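Local structure of ribose 5-phosphate isomerase RpiB (Thermoanaerobacter tengcongensis, 4EGS) at residues M35-V40 with W66-A71; E52-A57 with E168-I173. The protein probably removes phosphate from phosphotyrosine through this N-terminal low molecular weight phosphatase domain, in a longer protein that also carries an RpiB-type sugar-phosphate isomerase family region. One frame throughout, in Å; residues are numbered along the deposited sequence.

Contact 1 of 2, residues M35-V40 with W66-A71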
loop_
_atom_site.group_PDB
_atom_site.type_symbol
_atom_site.label_atom_id
_atom_site.label_comp_id
_atom_site.label_asym_id
_atom_site.label_seq_id
_atom_site.Cartn_x
_atom_site.Cartn_y
_atom_site.Cartn_z
ATOM N N MET A 35 1.259 -6.460 -1.081
ATOM C CA MET A 35 0.689 -7.225 0.023
ATOM C C MET A 35 1.721 -7.649 1.062
ATOM O O MET A 35 1.414 -7.721 2.250
ATOM C CB MET A 35 -0.066 -8.454 -0.492
ATOM C CG MET A 35 -1.363 -8.134 -1.212
ATOM S SD MET A 35 -2.632 -9.383 -0.932
ATOM C CE MET A 35 -2.867 -9.231 0.838
ATOM N N ARG A 36 2.943 -7.926 0.621
ATOM C CA ARG A 36 3.954 -8.493 1.513
ATOM C C ARG A 36 5.034 -7.508 1.961
ATOM O O ARG A 36 5.600 -6.775 1.151
ATOM C CB ARG A 36 4.610 -9.714 0.860
ATOM C CG ARG A 36 5.985 -10.051 1.414
ATOM C CD ARG A 36 5.926 -11.041 2.562
ATOM N NE ARG A 36 6.506 -12.327 2.181
ATOM C CZ ARG A 36 5.797 -13.387 1.812
ATOM N NH1 ARG A 36 4.473 -13.324 1.786
ATOM N NH2 ARG A 36 6.411 -14.514 1.477
ATOM N N VAL A 37 5.309 -7.502 3.264
ATOM C CA VAL A 37 6.479 -6.818 3.803
ATOM C C VAL A 37 7.336 -7.812 4.592
ATOM O O VAL A 37 6.818 -8.602 5.383
ATOM C CB VAL A 37 6.098 -5.591 4.670
ATOM C CG1 VAL A 37 5.091 -5.972 5.741
ATOM C CG2 VAL A 37 7.340 -4.963 5.291
ATOM N N LEU A 38 8.643 -7.783 4.354
ATOM C CA LEU A 38 9.559 -8.733 4.976
ATOM C C LEU A 38 10.436 -8.054 6.024
ATOM O O LEU A 38 11.306 -7.252 5.689
ATOM C CB LEU A 38 10.448 -9.371 3.907
ATOM C CG LEU A 38 10.803 -10.858 4.002
ATOM C CD1 LEU A 38 12.079 -11.134 3.221
ATOM C CD2 LEU A 38 10.933 -11.337 5.441
ATOM N N PHE A 39 10.212 -8.381 7.293
ATOM C CA PHE A 39 11.054 -7.865 8.367
ATOM C C PHE A 39 12.287 -8.746 8.541
ATOM O O PHE A 39 12.180 -9.973 8.578
ATOM C CB PHE A 39 10.274 -7.775 9.679
ATOM C CG PHE A 39 9.120 -6.814 9.636
ATOM C CD1 PHE A 39 9.341 -5.448 9.594
ATOM C CD2 PHE A 39 7.815 -7.277 9.648
ATOM C CE1 PHE A 39 8.283 -4.561 9.558
ATOM C CE2 PHE A 39 6.753 -6.395 9.613
ATOM C CZ PHE A 39 6.986 -5.036 9.567
ATOM N N VAL A 40 13.455 -8.123 8.647
ATOM C CA VAL A 40 14.705 -8.873 8.707
ATOM C C VAL A 40 15.464 -8.689 10.018
ATOM O O VAL A 40 15.779 -7.571 10.426
ATOM C CB VAL A 40 15.624 -8.548 7.511
ATOM C CG1 VAL A 40 17.030 -9.080 7.753
ATOM C CG2 VAL A 40 15.046 -9.132 6.236
ATOM N N TRP A 66 -2.224 -5.741 3.501
ATOM C CA TRP A 66 -0.795 -5.934 3.721
ATOM C C TRP A 66 -0.559 -7.078 4.701
ATOM O O TRP A 66 -1.339 -7.280 5.632
ATOM C CB TRP A 66 -0.146 -4.654 4.255
ATOM C CG TRP A 66 0.164 -3.632 3.200
ATOM C CD1 TRP A 66 -0.639 -2.610 2.786
ATOM C CD2 TRP A 66 1.371 -3.531 2.433
ATOM N NE1 TRP A 66 -0.008 -1.880 1.806
ATOM C CE2 TRP A 66 1.226 -2.424 1.572
ATOM C CE3 TRP A 66 2.557 -4.269 2.391
ATOM C CZ2 TRP A 66 2.224 -2.041 0.677
ATOM C CZ3 TRP A 66 3.546 -3.885 1.503
ATOM C CH2 TRP A 66 3.373 -2.782 0.657
ATOM N N GLU A 67 0.517 -7.827 4.488
ATOM C CA GLU A 67 0.880 -8.906 5.398
ATOM C C GLU A 67 2.370 -8.856 5.710
ATOM O O GLU A 67 3.166 -8.363 4.911
ATOM C CB GLU A 67 0.507 -10.266 4.808
ATOM C CG GLU A 67 1.455 -10.761 3.730
ATOM C CD GLU A 67 0.959 -12.026 3.061
ATOM O OE1 GLU A 67 1.797 -12.889 2.720
ATOM O OE2 GLU A 67 -0.269 -12.154 2.870
ATOM N N ALA A 68 2.739 -9.367 6.879
ATOM C CA ALA A 68 4.123 -9.321 7.329
ATOM C C ALA A 68 4.736 -10.710 7.428
ATOM O O ALA A 68 4.075 -11.667 7.831
ATOM C CB ALA A 68 4.215 -8.612 8.668
ATOM N N LYS A 69 6.007 -10.808 7.056
ATOM C CA LYS A 69 6.767 -12.036 7.241
ATOM C C LYS A 69 8.142 -11.704 7.811
ATOM O O LYS A 69 8.595 -10.562 7.734
ATOM C CB LYS A 69 6.891 -12.806 5.925
ATOM C CG LYS A 69 6.411 -14.256 5.993
ATOM C CD LYS A 69 7.395 -15.156 6.741
ATOM C CE LYS A 69 6.960 -15.419 8.180
ATOM N NZ LYS A 69 8.028 -16.097 8.972
ATOM N N SER A 70 8.799 -12.703 8.391
ATOM C CA SER A 70 10.080 -12.492 9.055
ATOM C C SER A 70 11.160 -13.438 8.548
ATOM O O SER A 70 10.863 -14.471 7.948
ATOM C CB SER A 70 9.925 -12.659 10.566
ATOM O OG SER A 70 9.065 -11.677 11.107
ATOM N N ALA A 71 12.412 -13.071 8.803
ATOM C CA ALA A 71 13.564 -13.897 8.454
ATOM C C ALA A 71 14.811 -13.363 9.150
ATOM O O ALA A 71 14.851 -12.204 9.564
ATOM C CB ALA A 71 13.770 -13.924 6.946
#
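Arg36 and Glu67 meet side chain to side chain across two neighbouring parallel strands, NH1 of Arg36 lying 2.9 Å from OE1 of Glu67 in a salt bridge. The guanidinium and carboxylate planes are only 9° apart, and OE1 comes in at the guanidinium edge. Bends at chi2 and chi3 swing the arginine across to strand 67-71, where Lys69 runs alongside it and lays its CB and CG over one guanidinium face, with CB 3.8 Å from Arg36 NE. Leu38 shares this side of the sheet and rests CD2 on Ala71 CB at 4.1 Å.

The reverse side is mostly apolar. Phe39 turns its ring edge to Ala68, CE2 to CB 3.5 Å, while CG2 of Val37 stands over one face of the same ring. Val37 CG1, at chi1 52°, packs on Ala68 CB at 4.0 Å. Ser70 is the polar exception, bonded to Glu52 of helix 47-61. Just ahead of the strand, the Trp66 indole edge meets the backbone of Arg36, CZ3 to O 3.6 Å.

Between the faces, Val37 and Phe39 each give N-H to, and take one from, strand 67-71; the closing bond from Ala71 is weak. The chemistry is thus divided: a largely apolar layer faces helix 47-61, while the ion pair, between two partly exposed side chains, shares its face with buried Leu38, Val40 and Ala71. It uses NH1, leaving buried NE without a polar partner in the model.

Contact 2 of 2, residues E52-A57 with E168-I173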
loop_
_atom_site.group_PDB
_atom_site.type_symbol
_atom_site.label_atom_id
_atom_site.label_comp_id
_atom_site.label_asym_id
_atom_site.label_seq_id
_atom_site.Cartn_x
_atom_site.Cartn_y
_atom_site.Cartn_z
ATOM N N GLU A 52 6.726 -8.266 12.938
ATOM C CA GLU A 52 5.743 -8.965 12.122
ATOM C C GLU A 52 4.427 -9.122 12.872
ATOM O O GLU A 52 3.349 -8.953 12.302
ATOM C CB GLU A 52 6.271 -10.342 11.726
ATOM C CG GLU A 52 5.245 -11.246 11.072
ATOM C CD GLU A 52 5.699 -12.688 11.018
ATOM O OE1 GLU A 52 4.958 -13.527 10.462
ATOM O OE2 GLU A 52 6.796 -12.985 11.537
ATOM N N GLY A 53 4.529 -9.443 14.159
ATOM C CA GLY A 53 3.367 -9.709 14.986
ATOM C C GLY A 53 2.403 -8.546 15.119
ATOM O O GLY A 53 1.220 -8.679 14.803
ATOM N N ILE A 54 2.898 -7.405 15.587
ATOM C CA ILE A 54 2.026 -6.259 15.828
ATOM C C ILE A 54 1.618 -5.545 14.537
ATOM O O ILE A 54 0.589 -4.871 14.500
ATOM C CB ILE A 54 2.629 -5.257 16.849
ATOM C CG1 ILE A 54 3.269 -4.055 16.147
ATOM C CG2 ILE A 54 3.618 -5.958 17.771
ATOM C CD1 ILE A 54 4.667 -4.310 15.646
ATOM N N PHE A 55 2.417 -5.698 13.482
ATOM C CA PHE A 55 2.061 -5.140 12.179
ATOM C C PHE A 55 0.766 -5.769 11.694
ATOM O O PHE A 55 -0.171 -5.067 11.316
ATOM C CB PHE A 55 3.168 -5.375 11.148
ATOM C CG PHE A 55 2.808 -4.921 9.754
ATOM C CD1 PHE A 55 3.068 -3.624 9.344
ATOM C CD2 PHE A 55 2.212 -5.793 8.855
ATOM C CE1 PHE A 55 2.740 -3.206 8.066
ATOM C CE2 PHE A 55 1.881 -5.381 7.579
ATOM C CZ PHE A 55 2.146 -4.086 7.184
ATOM N N ASN A 56 0.728 -7.098 11.699
ATOM C CA ASN A 56 -0.469 -7.830 11.308
ATOM C C ASN A 56 -1.651 -7.472 12.194
ATOM O O ASN A 56 -2.743 -7.216 11.696
ATOM C CB ASN A 56 -0.218 -9.339 11.330
ATOM C CG ASN A 56 0.679 -9.796 10.196
ATOM O OD1 ASN A 56 0.730 -9.166 9.139
ATOM N ND2 ASN A 56 1.390 -10.898 10.407
ATOM N N ALA A 57 -1.421 -7.435 13.503
ATOM C CA ALA A 57 -2.461 -7.063 14.461
ATOM C C ALA A 57 -3.025 -5.675 14.164
ATOM O O ALA A 57 -4.214 -5.425 14.356
ATOM C CB ALA A 57 -1.925 -7.128 15.881
ATOM N N GLU A 168 8.735 1.017 20.446
ATOM C CA GLU A 168 9.367 1.630 19.283
ATOM C C GLU A 168 8.855 0.991 17.999
ATOM O O GLU A 168 8.503 1.686 17.049
ATOM C CB GLU A 168 10.894 1.528 19.359
ATOM C CG GLU A 168 11.598 2.026 18.100
ATOM C CD GLU A 168 13.094 2.214 18.284
ATOM O OE1 GLU A 168 13.528 2.512 19.416
ATOM O OE2 GLU A 168 13.837 2.066 17.291
ATOM N N LEU A 169 8.802 -0.337 17.991
ATOM C CA LEU A 169 8.297 -1.087 16.846
ATOM C C LEU A 169 6.851 -0.719 16.530
ATOM O O LEU A 169 6.493 -0.522 15.369
ATOM C CB LEU A 169 8.419 -2.590 17.105
ATOM C CG LEU A 169 9.363 -3.374 16.191
ATOM C CD1 LEU A 169 10.596 -2.553 15.842
ATOM C CD2 LEU A 169 9.766 -4.683 16.852
ATOM N N SER A 170 6.025 -0.626 17.568
ATOM C CA SER A 170 4.620 -0.272 17.401
ATOM C C SER A 170 4.470 1.136 16.838
ATOM O O SER A 170 3.566 1.405 16.047
ATOM C CB SER A 170 3.877 -0.386 18.732
ATOM O OG SER A 170 3.930 -1.710 19.234
ATOM N N GLY A 171 5.363 2.030 17.251
ATOM C CA GLY A 171 5.339 3.402 16.778
ATOM C C GLY A 171 5.829 3.515 15.347
ATOM O O GLY A 171 5.267 4.263 14.547
ATOM N N LEU A 172 6.878 2.766 15.026
ATOM C CA LEU A 172 7.445 2.771 13.683
ATOM C C LEU A 172 6.502 2.129 12.673
ATOM O O LEU A 172 6.391 2.587 11.537
ATOM C CB LEU A 172 8.792 2.047 13.667
ATOM C CG LEU A 172 9.945 2.694 14.433
ATOM C CD1 LEU A 172 11.149 1.772 14.431
ATOM C CD2 LEU A 172 10.299 4.049 13.841
ATOM N N ILE A 173 5.829 1.060 13.088
ATOM C CA ILE A 173 4.893 0.363 12.212
ATOM C C ILE A 173 3.650 1.223 11.942
ATOM O O ILE A 173 3.041 1.134 10.872
ATOM C CB ILE A 173 4.544 -1.053 12.752
ATOM C CG1 ILE A 173 5.448 -2.104 12.101
ATOM C CG2 ILE A 173 3.099 -1.417 12.481
ATOM C CD1 ILE A 173 6.528 -2.648 13.006
#
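Helix segments 52-57 and 168-173 run in broadly the same direction, their axes inclined at -46° and 9.6 Å apart at closest approach. Ile54 and Ile173 both project into the gap, and their side chains cross at a slant, meeting through the terminal methyls with CD1 of Ile54 3.6 Å from CD1 of Ile173. The ethyl arm of Ile54 also reaches the other helix one turn earlier: its CD1 lies 4.4 Å from Leu169 CB, and its CG1 passes Ser170 OG in the conformer described. That hydroxyl has its own partner in the Ala166 carbonyl, one turn back in the same helix; against Ile54 it only packs.

The ethyl end of Ile173, CD1, goes to Ile54, while CG2 and the inner carbon CG1 lie against Phe55. Ile173 CG2 approaches the ring obliquely, 3.8 Å from Phe55 CD1. With CG anti to the backbone N (chi1 175°), the phenyl group extends past Ile173, the two side chains crossing at about a right angle. The interface is small, 215 Å² in all, and its contacts are van der Waals packing, chiefly between apolar side chains.

Phe55 continues inward to Ala68 of strand 67-72, whereas Ile54 and Ser170 meet Leu89 and Tyr93 of helix 83-93, respectively. The Leu169 side chain comes within about 5 Å of that of Arg47, predicted to be catalytic. Helix 47-61 is therefore held between strand 67-72 on one side and helix 159-179, the predicted coiled-coil region, on another.

From the N terminus, strand 36-41 leads into helix 47-61, and the chain then returns as strand 67-72; contact 1 closes this short beta-alpha-beta loop. Contact 2 starts on the helix inside that loop and is completed only by the last helix, 159-179, so the two closures cross rather than nest. The intervening chain supplies helix 83-93 and the other two strands, 115-118 and 138-140. Helix 47-61 links the two contacts directly: Glu52 OE2 hydrogen-bonds Ser70 OG at 2.7 Å, and Asn56 OD1 accepts the N-H of Ala68. Together they tie the sheet, its crossover helix and the C-terminal helix into one core beside the predicted catalytic residues Cys41 and Arg47.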